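Local coordinates for 5' nucleotidase family protein (Staphylococcus aureus subsp. aureus, PDB 4Q7F) that belongs to the 5'-nucleotidase family and combines a calcineurin-like phosphoesterase domain, which holds manganese and magnesium ions, with a 5'-nucleotidase C-terminal domain, at residues 18-23 with 274-279; 150-155 with 282-287; 201-206 with 240-245; 251-256 with 289-294. All coordinates share one frame; numbering follows the deposited sequence. Where two conformers were deposited one is given.

Interaction 1: residues 18-23 with 274-279; sequences SNIAFY and VVLSTD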
loop_
_atom_site.group_PDB
_atom_site.type_symbol
_atom_site.label_atom_id
_atom_site.label_comp_id
_atom_site.label_asym_id
_atom_site.label_seq_id
_atom_site.Cartn_x
_atom_site.Cartn_y
_atom_site.Cartn_z
ATOM N N SER A 18 -26.398 -27.106 8.306
ATOM C CA SER A 18 -26.517 -25.794 7.612
ATOM C C SER A 18 -25.155 -25.104 7.573
ATOM O O SER A 18 -24.259 -25.431 8.359
ATOM C CB SER A 18 -27.545 -24.924 8.307
ATOM O OG SER A 18 -27.256 -24.846 9.689
ATOM N N ASN A 19 -24.991 -24.142 6.678
ATOM C CA ASN A 19 -23.688 -23.504 6.550
ATOM C C ASN A 19 -23.732 -22.030 6.171
ATOM O O ASN A 19 -24.797 -21.476 5.883
ATOM C CB ASN A 19 -22.859 -24.298 5.549
ATOM C CG ASN A 19 -23.456 -24.291 4.156
ATOM O OD1 ASN A 19 -24.062 -23.309 3.727
ATOM N ND2 ASN A 19 -23.236 -25.366 3.424
ATOM N N ILE A 20 -22.553 -21.409 6.168
ATOM C CA ILE A 20 -22.441 -20.012 5.854
ATOM C C ILE A 20 -21.059 -19.730 5.346
ATOM O O ILE A 20 -20.047 -20.146 5.947
ATOM C CB ILE A 20 -22.774 -19.129 7.081
ATOM C CG1 ILE A 20 -22.612 -17.638 6.736
ATOM C CG2 ILE A 20 -21.921 -19.532 8.282
ATOM C CD1 ILE A 20 -22.915 -16.706 7.886
ATOM N N ALA A 21 -21.002 -19.026 4.226
ATOM C CA ALA A 21 -19.716 -18.703 3.637
ATOM C C ALA A 21 -19.398 -17.237 3.734
ATOM O O ALA A 21 -20.264 -16.378 3.513
ATOM C CB ALA A 21 -19.671 -19.153 2.179
ATOM N N PHE A 22 -18.129 -16.973 4.053
ATOM C CA PHE A 22 -17.585 -15.643 4.140
ATOM C C PHE A 22 -16.596 -15.432 3.022
ATOM O O PHE A 22 -15.630 -16.161 2.913
ATOM C CB PHE A 22 -16.869 -15.439 5.476
ATOM C CG PHE A 22 -17.786 -15.387 6.654
ATOM C CD1 PHE A 22 -18.131 -16.541 7.330
ATOM C CD2 PHE A 22 -18.289 -14.169 7.106
ATOM C CE1 PHE A 22 -18.960 -16.488 8.434
ATOM C CE2 PHE A 22 -19.115 -14.112 8.205
ATOM C CZ PHE A 22 -19.464 -15.271 8.867
ATOM N N TYR A 23 -16.871 -14.442 2.183
ATOM C CA TYR A 23 -16.007 -14.074 1.068
ATOM C C TYR A 23 -15.363 -12.726 1.330
ATOM O O TYR A 23 -16.043 -11.747 1.691
ATOM C CB TYR A 23 -16.833 -13.933 -0.211
ATOM C CG TYR A 23 -17.429 -15.206 -0.672
ATOM C CD1 TYR A 23 -16.695 -16.069 -1.484
ATOM C CD2 TYR A 23 -18.731 -15.572 -0.308
ATOM C CE1 TYR A 23 -17.220 -17.252 -1.922
ATOM C CE2 TYR A 23 -19.278 -16.753 -0.754
ATOM C CZ TYR A 23 -18.516 -17.588 -1.557
ATOM O OH TYR A 23 -19.016 -18.757 -1.991
ATOM N N VAL A 274 -14.187 -18.561 3.575
ATOM C CA VAL A 274 -14.186 -19.339 4.795
ATOM C C VAL A 274 -15.601 -19.822 4.976
ATOM O O VAL A 274 -16.525 -19.017 4.945
ATOM C CB VAL A 274 -13.750 -18.506 5.999
ATOM C CG1 VAL A 274 -13.892 -19.310 7.282
ATOM C CG2 VAL A 274 -12.302 -18.059 5.812
ATOM N N VAL A 275 -15.768 -21.134 5.147
ATOM C CA VAL A 275 -17.068 -21.724 5.329
ATOM C C VAL A 275 -17.184 -22.301 6.725
ATOM O O VAL A 275 -16.275 -22.989 7.228
ATOM C CB VAL A 275 -17.341 -22.867 4.321
ATOM C CG1 VAL A 275 -18.741 -23.439 4.523
ATOM C CG2 VAL A 275 -17.158 -22.383 2.893
ATOM N N LEU A 276 -18.308 -21.999 7.355
ATOM C CA LEU A 276 -18.610 -22.544 8.651
ATOM C C LEU A 276 -19.841 -23.422 8.463
ATOM O O LEU A 276 -20.707 -23.093 7.643
ATOM C CB LEU A 276 -18.899 -21.438 9.648
ATOM C CG LEU A 276 -17.906 -20.330 9.918
ATOM C CD1 LEU A 276 -18.437 -19.542 11.109
ATOM C CD2 LEU A 276 -16.487 -20.818 10.193
ATOM N N SER A 277 -19.904 -24.559 9.166
ATOM C CA SER A 277 -21.075 -25.456 9.077
ATOM C C SER A 277 -21.407 -26.062 10.440
ATOM O O SER A 277 -20.538 -26.206 11.296
ATOM C CB SER A 277 -20.899 -26.561 8.012
ATOM O OG SER A 277 -19.781 -27.395 8.279
ATOM N N THR A 278 -22.680 -26.389 10.640
ATOM C CA THR A 278 -23.133 -26.940 11.913
ATOM C C THR A 278 -22.837 -28.434 12.069
ATOM O O THR A 278 -22.747 -29.170 11.095
ATOM C CB THR A 278 -24.646 -26.722 12.101
ATOM O OG1 THR A 278 -25.354 -27.288 10.995
ATOM C CG2 THR A 278 -24.967 -25.245 12.179
ATOM N N ASP A 279 -22.671 -28.854 13.315
ATOM C CA ASP A 279 -22.445 -30.256 13.666
ATOM C C ASP A 279 -23.718 -30.705 14.364
ATOM O O ASP A 279 -24.697 -29.950 14.375
ATOM C CB ASP A 279 -21.229 -30.384 14.598
ATOM C CG ASP A 279 -21.378 -29.574 15.897
ATOM O OD1 ASP A 279 -22.523 -29.287 16.311
ATOM O OD2 ASP A 279 -20.342 -29.227 16.506
#
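Ser18, the first modelled residue, and Thr278 meet through two hydrogen bonds. The backbone nitrogen of Ser18 reaches the hydroxyl Thr278 OG1 at 2.9 Å, and Thr278 N is bonded to Ser18 O. The first of these fits a Thr278 rotamer that holds OG1 between its own backbone N and carbonyl carbon (chi1 56°). Further along, Ile20 and Leu276 exchange both of their N-H and C=O groups, with Leu276 N to Ile20 O nearly straight (173°) at 2.9 Å. Phe22 and Val274 do the same, Phe22 N lying 2.7 Å from Val274 O. The intervening Asn19-Ser277 and Ala21-Val275 pairs are of the non-hydrogen-bonded kind, and Ala21 turns its backbone polar groups to Gln64 and Phe66 instead. The two polar side chains on this face are also paired: Asn19 OD1 takes the N-H of Asp63, and Ser277 OG bonds Glu287. The other face is apolar. Ile20 and Leu276 run side by side, Ile20 CG2 being 3.8 Å from Leu276 CB, while Phe22 CE1 comes within 4.1 Å of Leu276 CD1. This layer packs against Phe150, Val152 and Ile242 of a second sheet. Two neighbouring interior strands, antiparallel to each other and facing another sheet across an apolar layer, form part of the beta-sandwich core of the calcineurin-like phosphoesterase fold.

Interaction 2: residues 150-155 with 282-287; sequences FQVGDQ and ENLSVE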
loop_
_atom_site.group_PDB
_atom_site.type_symbol
_atom_site.label_atom_id
_atom_site.label_comp_id
_atom_site.label_asym_id
_atom_site.label_seq_id
_atom_site.Cartn_x
_atom_site.Cartn_y
_atom_site.Cartn_z
ATOM N N PHE A 150 -24.817 -10.415 14.029
ATOM C CA PHE A 150 -25.951 -10.954 13.265
ATOM C C PHE A 150 -26.165 -12.422 13.615
ATOM O O PHE A 150 -25.270 -13.071 14.162
ATOM C CB PHE A 150 -25.789 -10.745 11.752
ATOM C CG PHE A 150 -24.592 -11.421 11.162
ATOM C CD1 PHE A 150 -23.372 -10.759 11.081
ATOM C CD2 PHE A 150 -24.685 -12.710 10.660
ATOM C CE1 PHE A 150 -22.267 -11.379 10.529
ATOM C CE2 PHE A 150 -23.577 -13.337 10.108
ATOM C CZ PHE A 150 -22.370 -12.666 10.039
ATOM N N GLN A 151 -27.357 -12.934 13.326
ATOM C CA GLN A 151 -27.665 -14.332 13.626
ATOM C C GLN A 151 -27.509 -15.288 12.454
ATOM O O GLN A 151 -27.757 -14.946 11.295
ATOM C CB GLN A 151 -29.074 -14.492 14.220
ATOM C CG GLN A 151 -29.178 -13.992 15.646
ATOM C CD GLN A 151 -28.866 -12.520 15.739
ATOM O OE1 GLN A 151 -29.434 -11.714 15.002
ATOM N NE2 GLN A 151 -27.958 -12.156 16.642
ATOM N N VAL A 152 -27.077 -16.491 12.797
ATOM C CA VAL A 152 -26.980 -17.611 11.873
ATOM C C VAL A 152 -27.690 -18.718 12.641
ATOM O O VAL A 152 -27.136 -19.293 13.597
ATOM C CB VAL A 152 -25.536 -18.039 11.580
ATOM C CG1 VAL A 152 -25.537 -19.272 10.666
ATOM C CG2 VAL A 152 -24.759 -16.889 10.968
ATOM N N GLY A 153 -28.938 -18.972 12.257
ATOM C CA GLY A 153 -29.750 -19.934 12.971
ATOM C C GLY A 153 -29.921 -19.397 14.378
ATOM O O GLY A 153 -30.212 -18.227 14.567
ATOM N N ASP A 154 -29.696 -20.251 15.365
ATOM C CA ASP A 154 -29.811 -19.866 16.771
ATOM C C ASP A 154 -28.467 -19.414 17.379
ATOM O O ASP A 154 -28.311 -19.374 18.598
ATOM C CB ASP A 154 -30.423 -21.013 17.588
ATOM C CG ASP A 154 -29.653 -22.321 17.451
ATOM O OD1 ASP A 154 -28.644 -22.362 16.709
ATOM O OD2 ASP A 154 -30.063 -23.315 18.085
ATOM N N GLN A 155 -27.504 -19.100 16.515
ATOM C CA GLN A 155 -26.183 -18.636 16.938
ATOM C C GLN A 155 -26.025 -17.167 16.566
ATOM O O GLN A 155 -26.806 -16.632 15.777
ATOM C CB GLN A 155 -25.076 -19.425 16.231
ATOM C CG GLN A 155 -25.089 -20.934 16.427
ATOM C CD GLN A 155 -25.017 -21.353 17.885
ATOM O OE1 GLN A 155 -26.013 -21.322 18.603
ATOM N NE2 GLN A 155 -23.845 -21.800 18.311
ATOM N N GLU A 282 -25.926 -28.391 16.569
ATOM C CA GLU A 282 -26.104 -27.151 15.815
ATOM C C GLU A 282 -25.112 -26.058 16.228
ATOM O O GLU A 282 -25.477 -24.900 16.432
ATOM C CB GLU A 282 -27.565 -26.685 15.882
ATOM C CG GLU A 282 -28.511 -27.676 15.214
ATOM C CD GLU A 282 -29.979 -27.312 15.348
ATOM O OE1 GLU A 282 -30.806 -27.959 14.672
ATOM O OE2 GLU A 282 -30.312 -26.390 16.124
ATOM N N ASN A 283 -23.851 -26.468 16.340
ATOM C CA ASN A 283 -22.748 -25.582 16.669
ATOM C C ASN A 283 -21.888 -25.380 15.432
ATOM O O ASN A 283 -21.380 -26.337 14.853
ATOM C CB ASN A 283 -21.906 -26.183 17.789
ATOM C CG ASN A 283 -22.688 -26.352 19.071
ATOM O OD1 ASN A 283 -23.540 -25.526 19.405
ATOM N ND2 ASN A 283 -22.397 -27.420 19.806
ATOM N N LEU A 284 -21.736 -24.126 15.030
ATOM C CA LEU A 284 -20.934 -23.771 13.862
ATOM C C LEU A 284 -19.443 -23.990 14.104
ATOM O O LEU A 284 -18.917 -23.609 15.149
ATOM C CB LEU A 284 -21.173 -22.301 13.493
ATOM C CG LEU A 284 -22.532 -21.955 12.883
ATOM C CD1 LEU A 284 -22.805 -20.461 12.901
ATOM C CD2 LEU A 284 -22.619 -22.498 11.462
ATOM N N SER A 285 -18.778 -24.624 13.143
ATOM C CA SER A 285 -17.341 -24.828 13.215
ATOM C C SER A 285 -16.791 -24.606 11.825
ATOM O O SER A 285 -17.518 -24.688 10.831
ATOM C CB SER A 285 -16.977 -26.233 13.695
ATOM O OG SER A 285 -17.217 -27.195 12.684
ATOM N N VAL A 286 -15.500 -24.331 11.762
ATOM C CA VAL A 286 -14.844 -24.081 10.505
ATOM C C VAL A 286 -14.827 -25.352 9.674
ATOM O O VAL A 286 -14.329 -26.385 10.115
ATOM C CB VAL A 286 -13.380 -23.619 10.702
ATOM C CG1 VAL A 286 -12.698 -23.451 9.354
ATOM C CG2 VAL A 286 -13.313 -22.330 11.505
ATOM N N GLU A 287 -15.366 -25.263 8.468
ATOM C CA GLU A 287 -15.370 -26.380 7.551
ATOM C C GLU A 287 -14.201 -26.235 6.598
ATOM O O GLU A 287 -13.427 -27.162 6.424
ATOM C CB GLU A 287 -16.691 -26.433 6.785
ATOM C CG GLU A 287 -16.714 -27.398 5.616
ATOM C CD GLU A 287 -18.097 -27.540 5.000
ATOM O OE1 GLU A 287 -19.037 -27.903 5.733
ATOM O OE2 GLU A 287 -18.234 -27.329 3.778
#
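Val152 and Leu284 supply the apolar part of this contact. Val152 points at 282-287 and, with CG1 anti to the backbone N (chi1 177°), sets that methyl 3.7 Å from Leu284 CD1. The same leucine methyl lies 3.9 Å from Val152 CB, with Gln155 CB farther off at 4.2 Å in the conformer given. Val152 also touches Ile20, and Leu284 touches Thr278, which brings residues of both sheets to this small hydrophobic patch.

Backbone hydrogen bonds stay within 150-155. Val152 N binds Gln155 O at 3.0 Å, and Gln155 N binds Val152 O at 2.9 Å, closing a type II' turn in which Gly153 has the positive phi (63°) that glycine tolerates easily. This is the tight beta-hairpin between strands 147-152 and 155-163, at the outer edge of one sheet of the calcineurin-like phosphoesterase sandwich; strand 284-293 is the edge of the other. No hydrogen bond joins the two segments.

Polar groups approach at the solvent-exposed end of the contact. Asp154 OD2 is 3.7 Å from Glu282 OE2, the two side chains crossing at about a right angle with carboxylate planes 69° apart. These like charges probably repel each other mildly, although solvent would screen them and Glu282 is poorly ordered.

Interaction 3: residues 201-206 with 240-245; sequences IIVVCY and IDIFIT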
loop_
_atom_site.group_PDB
_atom_site.type_symbol
_atom_site.label_atom_id
_atom_site.label_comp_id
_atom_site.label_asym_id
_atom_site.label_seq_id
_atom_site.Cartn_x
_atom_site.Cartn_y
_atom_site.Cartn_z
ATOM N N ILE A 201 -19.763 -16.998 17.578
ATOM C CA ILE A 201 -18.717 -16.973 16.558
ATOM C C ILE A 201 -18.137 -15.573 16.440
ATOM O O ILE A 201 -18.879 -14.585 16.347
ATOM C CB ILE A 201 -19.260 -17.409 15.182
ATOM C CG1 ILE A 201 -19.820 -18.833 15.260
ATOM C CG2 ILE A 201 -18.166 -17.314 14.115
ATOM C CD1 ILE A 201 -18.782 -19.895 15.571
ATOM N N ILE A 202 -16.808 -15.501 16.424
ATOM C CA ILE A 202 -16.092 -14.232 16.334
ATOM C C ILE A 202 -15.233 -14.156 15.078
ATOM O O ILE A 202 -14.454 -15.061 14.784
ATOM C CB ILE A 202 -15.229 -14.013 17.583
ATOM C CG1 ILE A 202 -16.168 -13.809 18.785
ATOM C CG2 ILE A 202 -14.310 -12.807 17.393
ATOM C CD1 ILE A 202 -15.510 -13.937 20.130
ATOM N N VAL A 203 -15.401 -13.050 14.361
ATOM C CA VAL A 203 -14.700 -12.776 13.130
ATOM C C VAL A 203 -13.975 -11.459 13.287
ATOM O O VAL A 203 -14.589 -10.434 13.575
ATOM C CB VAL A 203 -15.688 -12.635 11.946
ATOM C CG1 VAL A 203 -14.962 -12.305 10.642
ATOM C CG2 VAL A 203 -16.521 -13.895 11.789
ATOM N N VAL A 204 -12.657 -11.501 13.138
ATOM C CA VAL A 204 -11.841 -10.317 13.194
ATOM C C VAL A 204 -11.435 -9.930 11.775
ATOM O O VAL A 204 -10.856 -10.760 11.048
ATOM C CB VAL A 204 -10.546 -10.556 14.000
ATOM C CG1 VAL A 204 -9.674 -9.315 13.934
ATOM C CG2 VAL A 204 -10.862 -10.916 15.444
ATOM N N CYS A 205 -11.750 -8.704 11.366
ATOM C CA CYS A 205 -11.324 -8.199 10.054
ATOM C C CYS A 205 -10.318 -7.100 10.323
ATOM O O CYS A 205 -10.672 -5.970 10.660
ATOM C CB CYS A 205 -12.461 -7.670 9.199
ATOM S SG CYS A 205 -13.674 -8.910 8.731
ATOM N N TYR A 206 -9.053 -7.458 10.166
ATOM C CA TYR A 206 -7.945 -6.578 10.452
ATOM C C TYR A 206 -7.213 -6.161 9.204
ATOM O O TYR A 206 -6.687 -7.006 8.488
ATOM C CB TYR A 206 -7.005 -7.345 11.383
ATOM C CG TYR A 206 -5.675 -6.698 11.708
ATOM C CD1 TYR A 206 -5.587 -5.366 12.106
ATOM C CD2 TYR A 206 -4.514 -7.463 11.722
ATOM C CE1 TYR A 206 -4.363 -4.808 12.455
ATOM C CE2 TYR A 206 -3.298 -6.918 12.062
ATOM C CZ TYR A 206 -3.223 -5.593 12.431
ATOM O OH TYR A 206 -2.000 -5.077 12.770
ATOM N N ILE A 240 -11.235 -16.767 18.613
ATOM C CA ILE A 240 -11.409 -16.253 17.257
ATOM C C ILE A 240 -11.616 -17.431 16.314
ATOM O O ILE A 240 -10.813 -18.371 16.272
ATOM C CB ILE A 240 -10.174 -15.465 16.771
ATOM C CG1 ILE A 240 -9.840 -14.326 17.738
ATOM C CG2 ILE A 240 -10.429 -14.922 15.384
ATOM C CD1 ILE A 240 -8.525 -13.621 17.451
ATOM N N ASP A 241 -12.705 -17.367 15.563
ATOM C CA ASP A 241 -13.055 -18.398 14.610
ATOM C C ASP A 241 -12.502 -18.041 13.224
ATOM O O ASP A 241 -11.969 -18.897 12.526
ATOM C CB ASP A 241 -14.580 -18.543 14.599
ATOM C CG ASP A 241 -15.120 -18.955 15.967
ATOM O OD1 ASP A 241 -14.809 -20.071 16.410
ATOM O OD2 ASP A 241 -15.834 -18.165 16.608
ATOM N N ILE A 242 -12.617 -16.777 12.838
ATOM C CA ILE A 242 -12.127 -16.333 11.540
ATOM C C ILE A 242 -11.289 -15.072 11.730
ATOM O O ILE A 242 -11.725 -14.107 12.383
ATOM C CB ILE A 242 -13.277 -16.056 10.549
ATOM C CG1 ILE A 242 -14.212 -17.275 10.439
ATOM C CG2 ILE A 242 -12.732 -15.707 9.178
ATOM C CD1 ILE A 242 -15.363 -17.080 9.469
ATOM N N PHE A 243 -10.089 -15.087 11.160
ATOM C CA PHE A 243 -9.145 -13.970 11.289
ATOM C C PHE A 243 -8.797 -13.515 9.876
ATOM O O PHE A 243 -7.983 -14.150 9.176
ATOM C CB PHE A 243 -7.908 -14.409 12.074
ATOM C CG PHE A 243 -7.078 -13.266 12.612
ATOM C CD1 PHE A 243 -7.477 -12.582 13.754
ATOM C CD2 PHE A 243 -5.890 -12.900 12.010
ATOM C CE1 PHE A 243 -6.716 -11.536 14.263
ATOM C CE2 PHE A 243 -5.131 -11.852 12.510
ATOM C CZ PHE A 243 -5.543 -11.167 13.638
ATOM N N ILE A 244 -9.467 -12.444 9.453
ATOM C CA ILE A 244 -9.301 -11.859 8.131
ATOM C C ILE A 244 -8.253 -10.772 8.217
ATOM O O ILE A 244 -8.310 -9.917 9.105
ATOM C CB ILE A 244 -10.670 -11.350 7.595
ATOM C CG1 ILE A 244 -11.506 -12.565 7.202
ATOM C CG2 ILE A 244 -10.525 -10.408 6.399
ATOM C CD1 ILE A 244 -12.947 -12.255 6.778
ATOM N N THR A 245 -7.276 -10.840 7.312
ATOM C CA THR A 245 -6.171 -9.898 7.275
ATOM C C THR A 245 -5.932 -9.320 5.876
ATOM O O THR A 245 -6.544 -9.736 4.904
ATOM C CB THR A 245 -4.873 -10.556 7.787
ATOM O OG1 THR A 245 -4.487 -11.631 6.929
ATOM C CG2 THR A 245 -5.055 -11.054 9.186
#
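Asp241 reaches Ile202 by bending back beside its own backbone N: with chi1 at -61°, CG is anti to the carbonyl carbon and OD2 comes to 2.8 Å from Ile202 N. That bond is fairly straight (162°) and uses the anti lone pair of the carboxylate oxygen. Phe243 takes the other course, its CG anti to the backbone N (chi1 -163°), which lays the ring alongside Val204, CD1 standing 3.7 Å from Val204 CB. The two segments are neighbouring parallel strands of a beta-alpha-beta unit, strand 201-207 and strand 242-244 joined through helix 229-236, within the calcineurin-like phosphoesterase domain. Asp241 thus extends the pairing beyond the start of its strand, its side chain standing in for a backbone acceptor. From there the bonds alternate in the parallel manner: Val204 N to Ile242 O, Ile244 N to Val204 O at 2.7 Å, then Tyr206 N to Ile244 O at 2.8 Å. Val203 and Ile242 lie side by side, Ile242 also packing on Val274 and Leu276 of the other sheet, and Cys205 SG adds a contact of 3.9 Å to Ile244 CD1. The hydroxyl of Tyr206 is hydrogen-bonded to Glu228 N, and the next residue, His207, binds magnesium. At the opposite end, Ile202 O accepts two N-H groups at once, from Asp241 N at 3.0 Å and from Ile242 N at 3.2 Å, both in the carbonyl plane.

Interaction 4: residues 251-256 with 289-294; sequences QIAERF and CELLPV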
loop_
_atom_site.group_PDB
_atom_site.type_symbol
_atom_site.label_atom_id
_atom_site.label_comp_id
_atom_site.label_asym_id
_atom_site.label_seq_id
_atom_site.Cartn_x
_atom_site.Cartn_y
_atom_site.Cartn_z
ATOM N N GLN A 251 -0.719 -13.963 0.194
ATOM C CA GLN A 251 -1.758 -14.949 -0.078
ATOM C C GLN A 251 -1.667 -16.044 0.964
ATOM O O GLN A 251 -0.756 -16.889 0.935
ATOM C CB GLN A 251 -1.651 -15.459 -1.507
ATOM C CG GLN A 251 -1.798 -14.292 -2.475
ATOM C CD GLN A 251 -2.084 -14.701 -3.886
ATOM O OE1 GLN A 251 -1.992 -15.871 -4.238
ATOM N NE2 GLN A 251 -2.447 -13.725 -4.716
ATOM N N ILE A 252 -2.588 -15.974 1.919
ATOM C CA ILE A 252 -2.611 -16.878 3.050
ATOM C C ILE A 252 -4.003 -17.422 3.270
ATOM O O ILE A 252 -4.966 -16.675 3.188
ATOM C CB ILE A 252 -2.188 -16.116 4.329
ATOM C CG1 ILE A 252 -0.725 -15.673 4.204
ATOM C CG2 ILE A 252 -2.356 -16.980 5.571
ATOM C CD1 ILE A 252 -0.264 -14.791 5.337
ATOM N N ALA A 253 -4.087 -18.721 3.547
ATOM C CA ALA A 253 -5.339 -19.401 3.854
ATOM C C ALA A 253 -4.957 -20.686 4.546
ATOM O O ALA A 253 -4.618 -21.679 3.892
ATOM C CB ALA A 253 -6.147 -19.699 2.601
ATOM N N GLU A 254 -5.008 -20.667 5.872
ATOM C CA GLU A 254 -4.607 -21.811 6.660
ATOM C C GLU A 254 -5.273 -21.722 8.016
ATOM O O GLU A 254 -6.091 -20.830 8.257
ATOM C CB GLU A 254 -3.080 -21.812 6.785
ATOM C CG GLU A 254 -2.510 -20.646 7.569
ATOM C CD GLU A 254 -0.997 -20.535 7.434
ATOM O OE1 GLU A 254 -0.291 -20.728 8.443
ATOM O OE2 GLU A 254 -0.513 -20.279 6.310
ATOM N N ARG A 255 -4.916 -22.643 8.901
ATOM C CA ARG A 255 -5.492 -22.701 10.230
ATOM C C ARG A 255 -4.432 -22.350 11.270
ATOM O O ARG A 255 -3.279 -22.753 11.131
ATOM C CB ARG A 255 -6.006 -24.128 10.495
ATOM C CG ARG A 255 -6.744 -24.756 9.312
ATOM C CD ARG A 255 -8.081 -24.098 9.010
ATOM N NE ARG A 255 -9.161 -24.678 9.805
ATOM C CZ ARG A 255 -9.897 -25.725 9.425
ATOM N NH1 ARG A 255 -10.853 -26.176 10.225
ATOM N NH2 ARG A 255 -9.686 -26.324 8.250
ATOM N N PHE A 256 -4.813 -21.568 12.280
ATOM C CA PHE A 256 -3.916 -21.257 13.406
ATOM C C PHE A 256 -4.716 -21.888 14.535
ATOM O O PHE A 256 -5.730 -21.331 14.968
ATOM C CB PHE A 256 -3.707 -19.767 13.662
ATOM C CG PHE A 256 -2.729 -19.481 14.787
ATOM C CD1 PHE A 256 -3.136 -19.527 16.114
ATOM C CD2 PHE A 256 -1.405 -19.172 14.515
ATOM C CE1 PHE A 256 -2.247 -19.277 17.147
ATOM C CE2 PHE A 256 -0.507 -18.906 15.543
ATOM C CZ PHE A 256 -0.932 -18.959 16.864
ATOM N N CYS A 289 -11.277 -23.156 4.621
ATOM C CA CYS A 289 -10.639 -21.845 4.573
ATOM C C CYS A 289 -9.613 -21.857 3.428
ATOM O O CYS A 289 -8.562 -22.515 3.531
ATOM C CB CYS A 289 -9.967 -21.569 5.912
ATOM S SG CYS A 289 -8.874 -20.141 5.913
ATOM N N GLU A 290 -9.900 -21.126 2.349
ATOM C CA GLU A 290 -9.036 -21.170 1.182
ATOM C C GLU A 290 -9.124 -19.913 0.355
ATOM O O GLU A 290 -9.928 -19.026 0.646
ATOM C CB GLU A 290 -9.437 -22.374 0.330
ATOM C CG GLU A 290 -10.808 -22.268 -0.322
ATOM C CD GLU A 290 -11.400 -23.624 -0.685
ATOM O OE1 GLU A 290 -11.842 -24.356 0.235
ATOM O OE2 GLU A 290 -11.462 -23.940 -1.895
ATOM N N LEU A 291 -8.270 -19.829 -0.662
ATOM C CA LEU A 291 -8.295 -18.715 -1.592
ATOM C C LEU A 291 -8.807 -19.279 -2.871
ATOM O O LEU A 291 -8.357 -20.320 -3.301
ATOM C CB LEU A 291 -6.902 -18.125 -1.849
ATOM C CG LEU A 291 -6.144 -17.548 -0.659
ATOM C CD1 LEU A 291 -4.804 -16.971 -1.148
ATOM C CD2 LEU A 291 -6.954 -16.494 0.088
ATOM N N LEU A 292 -9.771 -18.604 -3.471
ATOM C CA LEU A 292 -10.313 -19.017 -4.727
ATOM C C LEU A 292 -9.595 -18.222 -5.806
ATOM O O LEU A 292 -9.485 -17.003 -5.681
ATOM C CB LEU A 292 -11.786 -18.655 -4.785
ATOM C CG LEU A 292 -12.698 -19.209 -3.710
ATOM C CD1 LEU A 292 -14.117 -18.743 -3.997
ATOM C CD2 LEU A 292 -12.650 -20.730 -3.654
ATOM N N PRO A 293 -9.096 -18.896 -6.870
ATOM C CA PRO A 293 -8.439 -18.121 -7.921
ATOM C C PRO A 293 -9.438 -17.279 -8.709
ATOM O O PRO A 293 -10.577 -17.692 -8.919
ATOM C CB PRO A 293 -7.796 -19.198 -8.822
ATOM C CG PRO A 293 -8.517 -20.469 -8.512
ATOM C CD PRO A 293 -9.021 -20.352 -7.100
ATOM N N VAL A 294 -9.048 -16.070 -9.089
ATOM C CA VAL A 294 -9.925 -15.266 -9.927
ATOM C C VAL A 294 -9.576 -15.601 -11.380
ATOM O O VAL A 294 -8.452 -15.380 -11.817
ATOM C CB VAL A 294 -9.812 -13.774 -9.639
ATOM C CG1 VAL A 294 -10.554 -12.965 -10.693
ATOM C CG2 VAL A 294 -10.364 -13.478 -8.244
#
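Cys289 SG lies 3.7 Å from Glu254 O and 3.9 Å from Glu254 N, both van der Waals approaches, with Ala253 CB next to it. The sulfur reaches the backbone of 251-256 because it stands anti to its own backbone N (chi1 169°). No hydrogen bond joins the two segments, although their strands run almost antiparallel (168°) with axes only 5.5 Å apart. Each strand spends its backbone bonds on its own sheet: Ile252 and Glu254 pair with Gln263 and Val261, while Glu290 and Leu292 pair with Arg273 and Val271. Side chains of one strand, set against the side chains and backbone of the other, therefore carry the contact. The methyl of Ala253 points at the partner strand, its CB 3.5 Å from Glu290 CA and 3.9 Å from Leu291 CG, so that it sits against the backbone between Cys289 and Leu291. Leu291, turned toward 251-256, divides its two branches: CD1 reaches Gln251 CB at 3.5 Å, and CD2 approaches the carbonyl oxygen of Ile252 at 3.7 Å. Ala253 and Cys289 both touch Ile262 of strand 259-264, next to 251-256 in its sheet. Glu254 and Glu290 direct their CB atoms away from the contact, and Glu290 makes a long, weak ion pair with Arg273. Two outermost strands, one from each sheet, thus meet through side chains rather than backbone bonds at the margin of the two-sheet core of the calcineurin-like phosphoesterase fold.

How the interactions relate
All four contacts belong to the two-sheet sandwich of the phosphoesterase domain: interaction 1 lies within one sheet, interaction 3 within the other, and interactions 2 and 4 bring the sheets together at their margins. Interactions 1 and 3, centres 14 Å apart, meet at Ile242, whose CD1 is 3.5 Å from both Val274 CG1 and Phe22 CD1. Interactions 2 and 4 share strand 284-293, their centres 21 Å apart. Several metal ligands lie at or just beyond strand ends: Asp27 and His29 beyond strand 19-25, His207 at the end of strand 201-207, His247 and His249 between 240-245 and 251-256. The Tyr206 side chain is about 10 Å from magnesium, that of Gln251 about 12 Å from manganese.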